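Local structure of 3-hydroxyisobutyrate dehydrogenase (Thermus thermophilus, 2CVZ) at residues 221-226 with 272-277; 261-266 with 277-282; 231-236 with 255-260. The protein catalyses the reversible NADP-dependent oxidation of 3-hydroxyisobutyrate, a step of valine catabolism, and probably yields methylmalonate semialdehyde as in other enzymes of this class. One frame throughout, in Å; residues are numbered along the deposited sequence.

Contact 1 (221-226 with 272-277); sequences RAFPKT and DHVEAL. With NDP (NADPH dihydro-nicotinamide-adenine-dinucleotide phosphate), chain G.
Asp272 OD1 takes the backbone N-H of Thr226 at 3.0 Å in an almost straight bond (174°), the donor standing above the carboxylate plane. The carbonyl of the same threonine serves the coenzyme: the carboxamide N7N of NADPH donates to Thr226 O at 2.9 Å, nearly linearly (177°). CG of Asp272 lies anti to its backbone N (chi1 -179°), which carries the carboxylate out to the 221-226 loop. There Pro224 O lies close to both carboxylate oxygens without bonding them, 3.4 Å from Asp272 OD1; water 2 donates to Pro224 O and Asp272 OD2. Water 1 bridges Phe223 O and Glu275 OE1, donating to both. A short acidic side chain suits position 272, because each of its oxygens can serve several donors: OD1 also accepts from the N of Phe227, and Asp272 OD2 receives Val274 N at 3.1 Å. This last bond closes an Asx turn leading into the 3-10 segment 273-275, ahead of helix 276-284. Glu275, its chain extended beyond CG, accepts Asp272 N on the anti side of OE1 (2.8 Å), while OE2 pairs with Arg278 NE. Its aliphatic CG lies 3.5 Å from Phe223 CD1, where methylene packs obliquely on the aromatic ring. The edge of the Phe223 ring, at CE2, stands over the centre of the Arg221 guanidinium, and Arg278 makes a cation-pi contact with the ring. Lys225 lays its CD beside Asp272 and sends NZ to Asp270 O. Arg217 holds both sides of the contact, its NH1 forming a salt bridge with Asp272 OD2 and donating to Thr226 OG1.

Contact 2 (261-266 with 277-282); sequences EMAKRE and LRLLER
Two helices of the all-helical C-terminal domain, 251-267 and 276-284, meet here nearly at right angles, their local axes 81° apart and 9.6 Å at closest approach. Leu279 is the side chain that fills the crossing. Its first torsion swings CG away from the backbone N and out toward helix 251-267, which puts Leu279 CD2 3.7 Å from Ala263 CA, with CB of Met262, a selenomethionine, also alongside at 4.2 Å. Alanine suits position 263 because its small side chain lets the leucine methyl come down almost onto the helix backbone. The other methyl, CD1, touches Glu266 CG at 4.1 Å and also lies over one face of the Arg282 guanidinium, toward its rim. Next to this apolar patch Arg282 NH2 meets Glu266 OE2 at 3.2 Å in a salt bridge. NH1 adds a weak second bond. Both nitrogens go to OE2 alone, which NH2 meets from above the carboxylate plane (38° out of it), and the planes are 72° apart, so this is no flat two-oxygen clasp. Both residues find stronger partners in Glu266 and Arg282 of the second subunit, which makes the bridge part of a charged cluster across that interface. Met262 likewise packs on Met262 of the second subunit. Within the chain, Ala263 also touches Leu229 of helix 229-243, while Leu277 and Leu280 lean on Leu176 and Trp177 of the long helix 160-188.

Contact 3 (231-236 with 255-260); sequences LLVKDL and LAREVY. With NDP (NADPH dihydro-nicotinamide-adenine-dinucleotide phosphate), chain G.
Arg257 NH1, 4.1 Å from Val233 CG1, is gripped by water 3 and by Glu261 OE2; the water, 2.9 Å from NH1, donates in turn to Val233 O. The helices have no direct hydrogen bond between these segments. Glu258 grips the NE/NH2 edge of the Arg257 guanidinium side-on, NE to OE2 at 2.8 Å and NH2 to OE1 at 3.1 Å, which fixes the group's rotation; Glu258 also pairs with Arg254 of the third subunit. CG of Arg257 packs on Leu236 CB. The rest of the interface is apolar. Leu236 CD1 presses on Tyr260 CB at 3.6 Å, and Leu232 CD2 reaches CE1 of the same ring at 3.8 Å, obliquely. Tyrosine suits this place since its broad ring gives both leucine methyls a surface on one side, while OH bonds to Ala173 O of helix 160-188. On the far side of helix 231-236, Lys234 NZ binds the ribose hydroxyls O2D (3.1 Å) and O3D of NADPH, steadied by Asp235 OD1. The helices run nearly antiparallel (155°), an up-down pairing within the helical C-terminal domain of the beta-hydroxyacid dehydrogenase family, one side of which faces the coenzyme cleft.

Contacts 2 and 3 join helix 251-267 to helices 276-284 and 229-243, and contact 1 fastens the 221-226 loop to the start of helix 276-284. Contacts 1 and 2 share Leu277, and their centres are about 11 Å apart; Arg221 NH1 of contact 1 forms a salt bridge with Glu281 OE2 of contact 2 at 2.7 Å. Contacts 2 and 3 use successive parts of helix 251-267, with centres about 12 Å apart. Contacts 1 and 3 meet where Ala276 CB packs on Tyr260 CE1 at 3.7 Å. These two reach NADPH at different ends of its nicotinamide nucleoside: Thr226 at the carboxamide, Lys234 at the ribose. Contacts 2 and 3 both touch the third subunit, and no other subunit reaches contact 1.

Contact 1 (221-226 with 272-277)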
loop_
_atom_site.group_PDB
_atom_site.type_symbol
_atom_site.label_atom_id
_atom_site.label_comp_id
_atom_site.label_asym_id
_atom_site.label_seq_id
_atom_site.Cartn_x
_atom_site.Cartn_y
_atom_site.Cartn_z
ATOM N N ARG C 221 15.791 -9.230 22.369
ATOM C CA ARG C 221 14.621 -8.817 23.137
ATOM C C ARG C 221 14.982 -7.636 24.031
ATOM O O ARG C 221 14.205 -7.244 24.901
ATOM C CB ARG C 221 14.091 -9.970 24.004
ATOM C CG ARG C 221 13.886 -11.278 23.261
ATOM C CD ARG C 221 13.144 -11.061 21.950
ATOM N NE ARG C 221 11.818 -10.485 22.144
ATOM C CZ ARG C 221 11.062 -10.015 21.156
ATOM N NH1 ARG C 221 11.508 -10.050 19.906
ATOM N NH2 ARG C 221 9.861 -9.517 21.413
ATOM N N ALA C 222 16.162 -7.068 23.801
ATOM C CA ALA C 222 16.647 -5.939 24.591
ATOM C C ALA C 222 15.828 -4.668 24.386
ATOM O O ALA C 222 15.490 -3.974 25.350
ATOM C CB ALA C 222 18.113 -5.668 24.264
ATOM N N PHE C 223 15.527 -4.362 23.127
ATOM C CA PHE C 223 14.758 -3.174 22.776
ATOM C C PHE C 223 15.180 -1.938 23.565
ATOM O O PHE C 223 14.369 -1.319 24.259
ATOM C CB PHE C 223 13.265 -3.440 22.976
ATOM C CG PHE C 223 12.676 -4.362 21.950
ATOM C CD1 PHE C 223 12.521 -3.943 20.631
ATOM C CD2 PHE C 223 12.287 -5.653 22.292
ATOM C CE1 PHE C 223 11.987 -4.797 19.668
ATOM C CE2 PHE C 223 11.751 -6.516 21.337
ATOM C CZ PHE C 223 11.601 -6.086 20.020
ATOM N N PRO C 224 16.464 -1.559 23.473
ATOM C CA PRO C 224 16.922 -0.378 24.204
ATOM C C PRO C 224 16.266 0.879 23.646
ATOM O O PRO C 224 15.907 0.932 22.468
ATOM C CB PRO C 224 18.434 -0.400 23.981
ATOM C CG PRO C 224 18.561 -1.022 22.623
ATOM C CD PRO C 224 17.567 -2.163 22.704
ATOM N N LYS C 225 16.099 1.883 24.497
ATOM C CA LYS C 225 15.483 3.139 24.084
ATOM C C LYS C 225 16.562 4.148 23.699
ATOM O O LYS C 225 17.299 4.627 24.558
ATOM C CB LYS C 225 14.630 3.696 25.229
ATOM C CG LYS C 225 14.069 5.085 24.980
ATOM C CD LYS C 225 13.146 5.102 23.771
ATOM C CE LYS C 225 12.575 6.493 23.539
ATOM N NZ LYS C 225 11.830 6.999 24.726
ATOM N N THR C 226 16.667 4.459 22.408
ATOM C CA THR C 226 17.669 5.419 21.947
ATOM C C THR C 226 17.091 6.484 21.016
ATOM O O THR C 226 17.613 7.592 20.938
ATOM C CB THR C 226 18.847 4.723 21.208
ATOM O OG1 THR C 226 18.410 4.263 19.922
ATOM C CG2 THR C 226 19.359 3.535 22.018
ATOM N N ASP C 272 10.743 2.824 21.657
ATOM C CA ASP C 272 11.877 3.027 20.761
ATOM C C ASP C 272 11.391 2.778 19.339
ATOM O O ASP C 272 10.486 1.969 19.125
ATOM C CB ASP C 272 13.018 2.061 21.083
ATOM C CG ASP C 272 14.221 2.275 20.184
ATOM O OD1 ASP C 272 14.873 3.331 20.312
ATOM O OD2 ASP C 272 14.506 1.395 19.347
ATOM N N HIS C 273 11.988 3.464 18.369
ATOM C CA HIS C 273 11.570 3.297 16.980
ATOM C C HIS C 273 11.606 1.844 16.516
ATOM O O HIS C 273 10.742 1.407 15.751
ATOM C CB HIS C 273 12.421 4.172 16.042
ATOM C CG HIS C 273 13.874 3.809 16.006
ATOM N ND1 HIS C 273 14.577 3.676 14.826
ATOM C CD2 HIS C 273 14.768 3.588 17.000
ATOM C CE1 HIS C 273 15.839 3.391 15.095
ATOM N NE2 HIS C 273 15.982 3.334 16.407
ATOM N N VAL C 274 12.593 1.087 16.982
ATOM C CA VAL C 274 12.707 -0.310 16.585
ATOM C C VAL C 274 11.581 -1.159 17.175
ATOM O O VAL C 274 11.277 -2.239 16.670
ATOM C CB VAL C 274 14.077 -0.889 16.995
ATOM C CG1 VAL C 274 14.170 -2.360 16.611
ATOM C CG2 VAL C 274 15.186 -0.098 16.309
ATOM N N GLU C 275 10.952 -0.668 18.237
ATOM C CA GLU C 275 9.850 -1.405 18.848
ATOM C C GLU C 275 8.643 -1.454 17.917
ATOM O O GLU C 275 7.663 -2.148 18.191
ATOM C CB GLU C 275 9.464 -0.781 20.192
ATOM C CG GLU C 275 10.404 -1.188 21.320
ATOM C CD GLU C 275 9.948 -0.697 22.676
ATOM O OE1 GLU C 275 10.317 0.432 23.057
ATOM O OE2 GLU C 275 9.215 -1.444 23.357
ATOM N N ALA C 276 8.713 -0.721 16.812
ATOM C CA ALA C 276 7.614 -0.732 15.854
ATOM C C ALA C 276 7.395 -2.176 15.405
ATOM O O ALA C 276 6.275 -2.580 15.096
ATOM C CB ALA C 276 7.943 0.159 14.651
ATOM N N LEU C 277 8.471 -2.959 15.391
ATOM C CA LEU C 277 8.382 -4.353 14.982
ATOM C C LEU C 277 7.559 -5.182 15.967
ATOM O O LEU C 277 7.083 -6.262 15.625
ATOM C CB LEU C 277 9.785 -4.954 14.809
ATOM C CG LEU C 277 10.359 -4.855 13.385
ATOM C CD1 LEU C 277 10.339 -3.418 12.917
ATOM C CD2 LEU C 277 11.775 -5.415 13.346
HETATM P PA NDP G . 15.192 13.706 23.359
HETATM O O1A NDP G . 16.084 12.803 24.036
HETATM O O2A NDP G . 13.692 13.590 23.420
HETATM O O5B NDP G . 15.641 15.206 23.838
HETATM C C5B NDP G . 14.912 16.349 23.375
HETATM C C4B NDP G . 15.636 17.517 24.029
HETATM O O4B NDP G . 14.903 18.707 23.630
HETATM C C3B NDP G . 15.726 17.523 25.520
HETATM O O3B NDP G . 16.998 18.100 25.916
HETATM C C2B NDP G . 14.621 18.400 25.965
HETATM O O2B NDP G . 14.683 18.966 27.277
HETATM C C1B NDP G . 14.564 19.378 24.833
HETATM N N9A NDP G . 13.232 20.030 24.709
HETATM C C8A NDP G . 11.981 19.438 24.413
HETATM N N7A NDP G . 11.025 20.345 24.384
HETATM C C5A NDP G . 11.621 21.545 24.660
HETATM C C6A NDP G . 11.155 22.874 24.775
HETATM N N6A NDP G . 9.863 23.151 24.597
HETATM N N1A NDP G . 12.034 23.866 25.066
HETATM C C2A NDP G . 13.344 23.580 25.246
HETATM N N3A NDP G . 13.886 22.361 25.160
HETATM C C4A NDP G . 12.962 21.373 24.861
HETATM O O3 NDP G . 15.562 13.805 21.833
HETATM P PN NDP G . 16.659 13.178 20.856
HETATM O O1N NDP G . 16.459 11.725 20.870
HETATM O O2N NDP G . 17.946 13.780 21.338
HETATM O O5D NDP G . 16.273 13.900 19.486
HETATM C C5D NDP G . 16.428 15.344 19.292
HETATM C C4D NDP G . 16.460 15.596 17.754
HETATM O O4D NDP G . 17.461 14.747 17.200
HETATM C C3D NDP G . 15.153 15.175 17.073
HETATM O O3D NDP G . 14.838 16.122 16.043
HETATM C C2D NDP G . 15.425 13.784 16.565
HETATM O O2D NDP G . 14.494 13.456 15.548
HETATM C C1D NDP G . 16.924 14.011 16.098
HETATM N N1N NDP G . 17.734 12.761 15.960
HETATM C C2N NDP G . 17.594 11.753 16.955
HETATM C C3N NDP G . 18.414 10.564 16.786
HETATM C C7N NDP G . 18.342 9.477 17.768
HETATM O O7N NDP G . 18.751 8.321 17.538
HETATM N N7N NDP G . 17.831 9.704 18.993
HETATM C C4N NDP G . 19.271 10.484 15.680
HETATM C C5N NDP G . 19.385 11.468 14.741
HETATM C C6N NDP G . 18.618 12.608 14.879
HETATM P P2B NDP G . 14.320 18.197 28.577
HETATM O O1X NDP G . 13.934 19.283 29.499
HETATM O O2X NDP G . 15.517 17.433 29.024
HETATM O O3X NDP G . 13.149 17.254 28.307
HETATM O O HOH W 1 12.740 0.713 24.511
HETATM O O HOH W 2 14.931 -0.857 20.637
#

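Contact 2 (261-266 with 277-282)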
loop_
_atom_site.group_PDB
_atom_site.type_symbol
_atom_site.label_atom_id
_atom_site.label_comp_id
_atom_site.label_asym_id
_atom_site.label_seq_id
_atom_site.Cartn_x
_atom_site.Cartn_y
_atom_site.Cartn_z
ATOM N N GLU C 261 2.682 5.124 11.749
ATOM C CA GLU C 261 1.698 5.872 12.528
ATOM C C GLU C 261 0.914 4.844 13.340
ATOM O O GLU C 261 0.599 5.073 14.508
ATOM C CB GLU C 261 0.736 6.645 11.623
ATOM C CG GLU C 261 -0.325 7.436 12.403
ATOM C CD GLU C 261 0.242 8.654 13.122
ATOM O OE1 GLU C 261 -0.180 8.928 14.264
ATOM O OE2 GLU C 261 1.100 9.350 12.541
HETATM N N MSE C 262 0.605 3.713 12.712
HETATM C CA MSE C 262 -0.125 2.634 13.379
HETATM C C MSE C 262 0.675 2.167 14.586
HETATM O O MSE C 262 0.137 1.992 15.679
HETATM C CB MSE C 262 -0.314 1.440 12.446
HETATM C CG MSE C 262 -1.142 1.704 11.208
HETATM SE SE MSE C 262 -1.156 0.123 10.112
HETATM C CE MSE C 262 -2.068 0.858 8.553
ATOM N N ALA C 263 1.965 1.939 14.373
ATOM C CA ALA C 263 2.824 1.491 15.458
ATOM C C ALA C 263 2.805 2.511 16.594
ATOM O O ALA C 263 2.691 2.143 17.764
ATOM C CB ALA C 263 4.249 1.286 14.947
ATOM N N LYS C 264 2.902 3.790 16.247
ATOM C CA LYS C 264 2.909 4.852 17.243
ATOM C C LYS C 264 1.613 4.878 18.044
ATOM O O LYS C 264 1.626 5.080 19.257
ATOM C CB LYS C 264 3.117 6.212 16.566
ATOM C CG LYS C 264 3.065 7.396 17.524
ATOM C CD LYS C 264 2.995 8.712 16.765
ATOM C CE LYS C 264 2.796 9.883 17.710
ATOM N NZ LYS C 264 2.581 11.163 16.971
ATOM N N ARG C 265 0.494 4.674 17.359
ATOM C CA ARG C 265 -0.804 4.692 18.022
ATOM C C ARG C 265 -0.991 3.481 18.924
ATOM O O ARG C 265 -1.676 3.559 19.942
ATOM C CB ARG C 265 -1.921 4.735 16.978
ATOM C CG ARG C 265 -1.781 5.883 15.987
ATOM C CD ARG C 265 -2.821 6.968 16.194
ATOM N NE ARG C 265 -2.557 8.130 15.346
ATOM C CZ ARG C 265 -3.381 9.164 15.209
ATOM N NH1 ARG C 265 -4.536 9.184 15.858
ATOM N NH2 ARG C 265 -3.037 10.197 14.454
ATOM N N GLU C 266 -0.371 2.366 18.554
ATOM C CA GLU C 266 -0.492 1.133 19.325
ATOM C C GLU C 266 0.511 0.981 20.462
ATOM O O GLU C 266 0.172 0.445 21.520
ATOM C CB GLU C 266 -0.368 -0.075 18.392
ATOM C CG GLU C 266 -1.541 -0.243 17.441
ATOM C CD GLU C 266 -2.797 -0.712 18.150
ATOM O OE1 GLU C 266 -3.883 -0.661 17.532
ATOM O OE2 GLU C 266 -2.695 -1.142 19.320
ATOM N N LEU C 277 8.471 -2.959 15.391
ATOM C CA LEU C 277 8.382 -4.353 14.982
ATOM C C LEU C 277 7.559 -5.182 15.967
ATOM O O LEU C 277 7.083 -6.262 15.625
ATOM C CB LEU C 277 9.785 -4.954 14.809
ATOM C CG LEU C 277 10.359 -4.855 13.385
ATOM C CD1 LEU C 277 10.339 -3.418 12.917
ATOM C CD2 LEU C 277 11.775 -5.415 13.346
ATOM N N ARG C 278 7.390 -4.675 17.185
ATOM C CA ARG C 278 6.590 -5.384 18.182
ATOM C C ARG C 278 5.157 -5.522 17.674
ATOM O O ARG C 278 4.461 -6.483 18.006
ATOM C CB ARG C 278 6.569 -4.629 19.514
ATOM C CG ARG C 278 7.797 -4.803 20.395
ATOM C CD ARG C 278 7.559 -4.082 21.718
ATOM N NE ARG C 278 8.674 -4.170 22.657
ATOM C CZ ARG C 278 9.008 -5.265 23.334
ATOM N NH1 ARG C 278 8.318 -6.385 23.182
ATOM N NH2 ARG C 278 10.028 -5.230 24.178
ATOM N N LEU C 279 4.716 -4.554 16.875
ATOM C CA LEU C 279 3.365 -4.588 16.321
ATOM C C LEU C 279 3.220 -5.784 15.389
ATOM O O LEU C 279 2.182 -6.451 15.368
ATOM C CB LEU C 279 3.063 -3.291 15.565
ATOM C CG LEU C 279 1.661 -3.169 14.959
ATOM C CD1 LEU C 279 0.608 -3.420 16.032
ATOM C CD2 LEU C 279 1.489 -1.784 14.348
ATOM N N LEU C 280 4.269 -6.057 14.619
ATOM C CA LEU C 280 4.262 -7.186 13.697
ATOM C C LEU C 280 4.290 -8.491 14.487
ATOM O O LEU C 280 3.663 -9.478 14.097
ATOM C CB LEU C 280 5.469 -7.113 12.756
ATOM C CG LEU C 280 5.459 -5.936 11.777
ATOM C CD1 LEU C 280 6.783 -5.866 11.026
ATOM C CD2 LEU C 280 4.292 -6.099 10.805
ATOM N N GLU C 281 5.018 -8.495 15.599
ATOM C CA GLU C 281 5.103 -9.687 16.439
ATOM C C GLU C 281 3.742 -9.912 17.081
ATOM O O GLU C 281 3.304 -11.049 17.257
ATOM C CB GLU C 281 6.162 -9.507 17.524
ATOM C CG GLU C 281 7.555 -9.238 16.983
ATOM C CD GLU C 281 8.596 -9.165 18.084
ATOM O OE1 GLU C 281 8.346 -8.470 19.092
ATOM O OE2 GLU C 281 9.665 -9.796 17.936
ATOM N N ARG C 282 3.085 -8.810 17.431
ATOM C CA ARG C 282 1.756 -8.853 18.031
ATOM C C ARG C 282 0.808 -9.574 17.079
ATOM O O ARG C 282 0.177 -10.567 17.443
ATOM C CB ARG C 282 1.255 -7.425 18.287
ATOM C CG ARG C 282 -0.261 -7.266 18.291
ATOM C CD ARG C 282 -0.782 -6.878 19.658
ATOM N NE ARG C 282 -0.333 -5.557 20.092
ATOM C CZ ARG C 282 -0.908 -4.407 19.745
ATOM N NH1 ARG C 282 -1.967 -4.398 18.948
ATOM N NH2 ARG C 282 -0.430 -3.263 20.216
#

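Contact 3 (231-236 with 255-260)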
loop_
_atom_site.group_PDB
_atom_site.type_symbol
_atom_site.label_atom_id
_atom_site.label_comp_id
_atom_site.label_asym_id
_atom_site.label_seq_id
_atom_site.Cartn_x
_atom_site.Cartn_y
_atom_site.Cartn_z
ATOM N N LEU C 231 9.356 10.441 17.301
ATOM C CA LEU C 231 10.234 11.295 16.516
ATOM C C LEU C 231 10.404 10.741 15.101
ATOM O O LEU C 231 10.476 11.503 14.133
ATOM C CB LEU C 231 11.597 11.423 17.200
ATOM C CG LEU C 231 11.599 12.221 18.509
ATOM C CD1 LEU C 231 12.990 12.180 19.138
ATOM C CD2 LEU C 231 11.183 13.658 18.229
ATOM N N LEU C 232 10.467 9.420 14.973
ATOM C CA LEU C 232 10.617 8.823 13.650
ATOM C C LEU C 232 9.368 9.118 12.828
ATOM O O LEU C 232 9.453 9.380 11.634
ATOM C CB LEU C 232 10.837 7.310 13.738
ATOM C CG LEU C 232 10.972 6.613 12.374
ATOM C CD1 LEU C 232 12.084 7.277 11.560
ATOM C CD2 LEU C 232 11.272 5.135 12.567
ATOM N N VAL C 233 8.204 9.075 13.466
ATOM C CA VAL C 233 6.973 9.370 12.745
ATOM C C VAL C 233 7.019 10.838 12.321
ATOM O O VAL C 233 6.625 11.185 11.207
ATOM C CB VAL C 233 5.729 9.103 13.622
ATOM C CG1 VAL C 233 4.470 9.588 12.911
ATOM C CG2 VAL C 233 5.615 7.611 13.906
ATOM N N LYS C 234 7.519 11.695 13.205
ATOM C CA LYS C 234 7.631 13.116 12.895
ATOM C C LYS C 234 8.531 13.287 11.669
ATOM O O LYS C 234 8.228 14.079 10.775
ATOM C CB LYS C 234 8.202 13.876 14.098
ATOM C CG LYS C 234 8.589 15.335 13.829
ATOM C CD LYS C 234 10.051 15.473 13.404
ATOM C CE LYS C 234 11.003 15.083 14.532
ATOM N NZ LYS C 234 12.435 15.222 14.131
ATOM N N ASP C 235 9.630 12.535 11.628
ATOM C CA ASP C 235 10.555 12.601 10.496
ATOM C C ASP C 235 9.864 12.147 9.215
ATOM O O ASP C 235 10.025 12.765 8.162
ATOM C CB ASP C 235 11.781 11.712 10.729
ATOM C CG ASP C 235 12.641 12.193 11.873
ATOM O OD1 ASP C 235 12.665 13.413 12.128
ATOM O OD2 ASP C 235 13.313 11.346 12.501
ATOM N N LEU C 236 9.109 11.055 9.302
ATOM C CA LEU C 236 8.392 10.552 8.136
ATOM C C LEU C 236 7.418 11.628 7.661
ATOM O O LEU C 236 7.173 11.774 6.463
ATOM C CB LEU C 236 7.646 9.257 8.484
ATOM C CG LEU C 236 8.553 8.026 8.653
ATOM C CD1 LEU C 236 7.791 6.870 9.285
ATOM C CD2 LEU C 236 9.102 7.626 7.295
ATOM N N LEU C 255 3.221 4.820 2.091
ATOM C CA LEU C 255 2.694 3.767 2.955
ATOM C C LEU C 255 3.514 3.624 4.234
ATOM O O LEU C 255 2.977 3.313 5.303
ATOM C CB LEU C 255 2.667 2.431 2.207
ATOM C CG LEU C 255 1.279 1.846 1.920
ATOM C CD1 LEU C 255 0.603 1.460 3.232
ATOM C CD2 LEU C 255 0.434 2.868 1.159
ATOM N N ALA C 256 4.818 3.849 4.125
ATOM C CA ALA C 256 5.697 3.748 5.285
ATOM C C ALA C 256 5.236 4.673 6.411
ATOM O O ALA C 256 5.247 4.285 7.579
ATOM C CB ALA C 256 7.131 4.081 4.886
ATOM N N ARG C 257 4.830 5.894 6.069
ATOM C CA ARG C 257 4.376 6.830 7.098
ATOM C C ARG C 257 3.127 6.309 7.803
ATOM O O ARG C 257 2.979 6.466 9.015
ATOM C CB ARG C 257 4.059 8.207 6.506
ATOM C CG ARG C 257 3.891 9.304 7.575
ATOM C CD ARG C 257 2.695 10.215 7.296
ATOM N NE ARG C 257 1.429 9.601 7.690
ATOM C CZ ARG C 257 0.988 9.525 8.943
ATOM N NH1 ARG C 257 1.704 10.032 9.942
ATOM N NH2 ARG C 257 -0.167 8.933 9.202
ATOM N N GLU C 258 2.229 5.688 7.043
ATOM C CA GLU C 258 0.993 5.173 7.623
ATOM C C GLU C 258 1.210 3.988 8.568
ATOM O O GLU C 258 0.603 3.937 9.646
ATOM C CB GLU C 258 0.005 4.788 6.515
ATOM C CG GLU C 258 -0.293 5.913 5.524
ATOM C CD GLU C 258 -0.709 7.213 6.197
ATOM O OE1 GLU C 258 -1.576 7.176 7.090
ATOM O OE2 GLU C 258 -0.172 8.280 5.826
ATOM N N VAL C 259 2.068 3.041 8.187
ATOM C CA VAL C 259 2.306 1.889 9.054
ATOM C C VAL C 259 3.012 2.292 10.348
ATOM O O VAL C 259 2.702 1.761 11.417
ATOM C CB VAL C 259 3.105 0.762 8.333
ATOM C CG1 VAL C 259 2.348 0.317 7.082
ATOM C CG2 VAL C 259 4.512 1.227 7.987
ATOM N N TYR C 260 3.951 3.233 10.276
ATOM C CA TYR C 260 4.623 3.668 11.497
ATOM C C TYR C 260 3.667 4.473 12.368
ATOM O O TYR C 260 3.818 4.508 13.588
ATOM C CB TYR C 260 5.886 4.477 11.174
ATOM C CG TYR C 260 7.090 3.585 10.951
ATOM C CD1 TYR C 260 7.871 3.151 12.027
ATOM C CD2 TYR C 260 7.413 3.124 9.677
ATOM C CE1 TYR C 260 8.941 2.277 11.834
ATOM C CE2 TYR C 260 8.478 2.248 9.473
ATOM C CZ TYR C 260 9.236 1.831 10.557
ATOM O OH TYR C 260 10.283 0.968 10.357
HETATM P PA NDP G . 15.192 13.706 23.359
HETATM O O1A NDP G . 16.084 12.803 24.036
HETATM O O2A NDP G . 13.692 13.590 23.420
HETATM O O5B NDP G . 15.641 15.206 23.838
HETATM C C5B NDP G . 14.912 16.349 23.375
HETATM C C4B NDP G . 15.636 17.517 24.029
HETATM O O4B NDP G . 14.903 18.707 23.630
HETATM C C3B NDP G . 15.726 17.523 25.520
HETATM O O3B NDP G . 16.998 18.100 25.916
HETATM C C2B NDP G . 14.621 18.400 25.965
HETATM O O2B NDP G . 14.683 18.966 27.277
HETATM C C1B NDP G . 14.564 19.378 24.833
HETATM N N9A NDP G . 13.232 20.030 24.709
HETATM C C8A NDP G . 11.981 19.438 24.413
HETATM N N7A NDP G . 11.025 20.345 24.384
HETATM C C5A NDP G . 11.621 21.545 24.660
HETATM C C6A NDP G . 11.155 22.874 24.775
HETATM N N6A NDP G . 9.863 23.151 24.597
HETATM N N1A NDP G . 12.034 23.866 25.066
HETATM C C2A NDP G . 13.344 23.580 25.246
HETATM N N3A NDP G . 13.886 22.361 25.160
HETATM C C4A NDP G . 12.962 21.373 24.861
HETATM O O3 NDP G . 15.562 13.805 21.833
HETATM P PN NDP G . 16.659 13.178 20.856
HETATM O O1N NDP G . 16.459 11.725 20.870
HETATM O O2N NDP G . 17.946 13.780 21.338
HETATM O O5D NDP G . 16.273 13.900 19.486
HETATM C C5D NDP G . 16.428 15.344 19.292
HETATM C C4D NDP G . 16.460 15.596 17.754
HETATM O O4D NDP G . 17.461 14.747 17.200
HETATM C C3D NDP G . 15.153 15.175 17.073
HETATM O O3D NDP G . 14.838 16.122 16.043
HETATM C C2D NDP G . 15.425 13.784 16.565
HETATM O O2D NDP G . 14.494 13.456 15.548
HETATM C C1D NDP G . 16.924 14.011 16.098
HETATM N N1N NDP G . 17.734 12.761 15.960
HETATM C C2N NDP G . 17.594 11.753 16.955
HETATM C C3N NDP G . 18.414 10.564 16.786
HETATM C C7N NDP G . 18.342 9.477 17.768
HETATM O O7N NDP G . 18.751 8.321 17.538
HETATM N N7N NDP G . 17.831 9.704 18.993
HETATM C C4N NDP G . 19.271 10.484 15.680
HETATM C C5N NDP G . 19.385 11.468 14.741
HETATM C C6N NDP G . 18.618 12.608 14.879
HETATM P P2B NDP G . 14.320 18.197 28.577
HETATM O O1X NDP G . 13.934 19.283 29.499
HETATM O O2X NDP G . 15.517 17.433 29.024
HETATM O O3X NDP G . 13.149 17.254 28.307
HETATM O O HOH W 3 3.999 11.712 10.206
#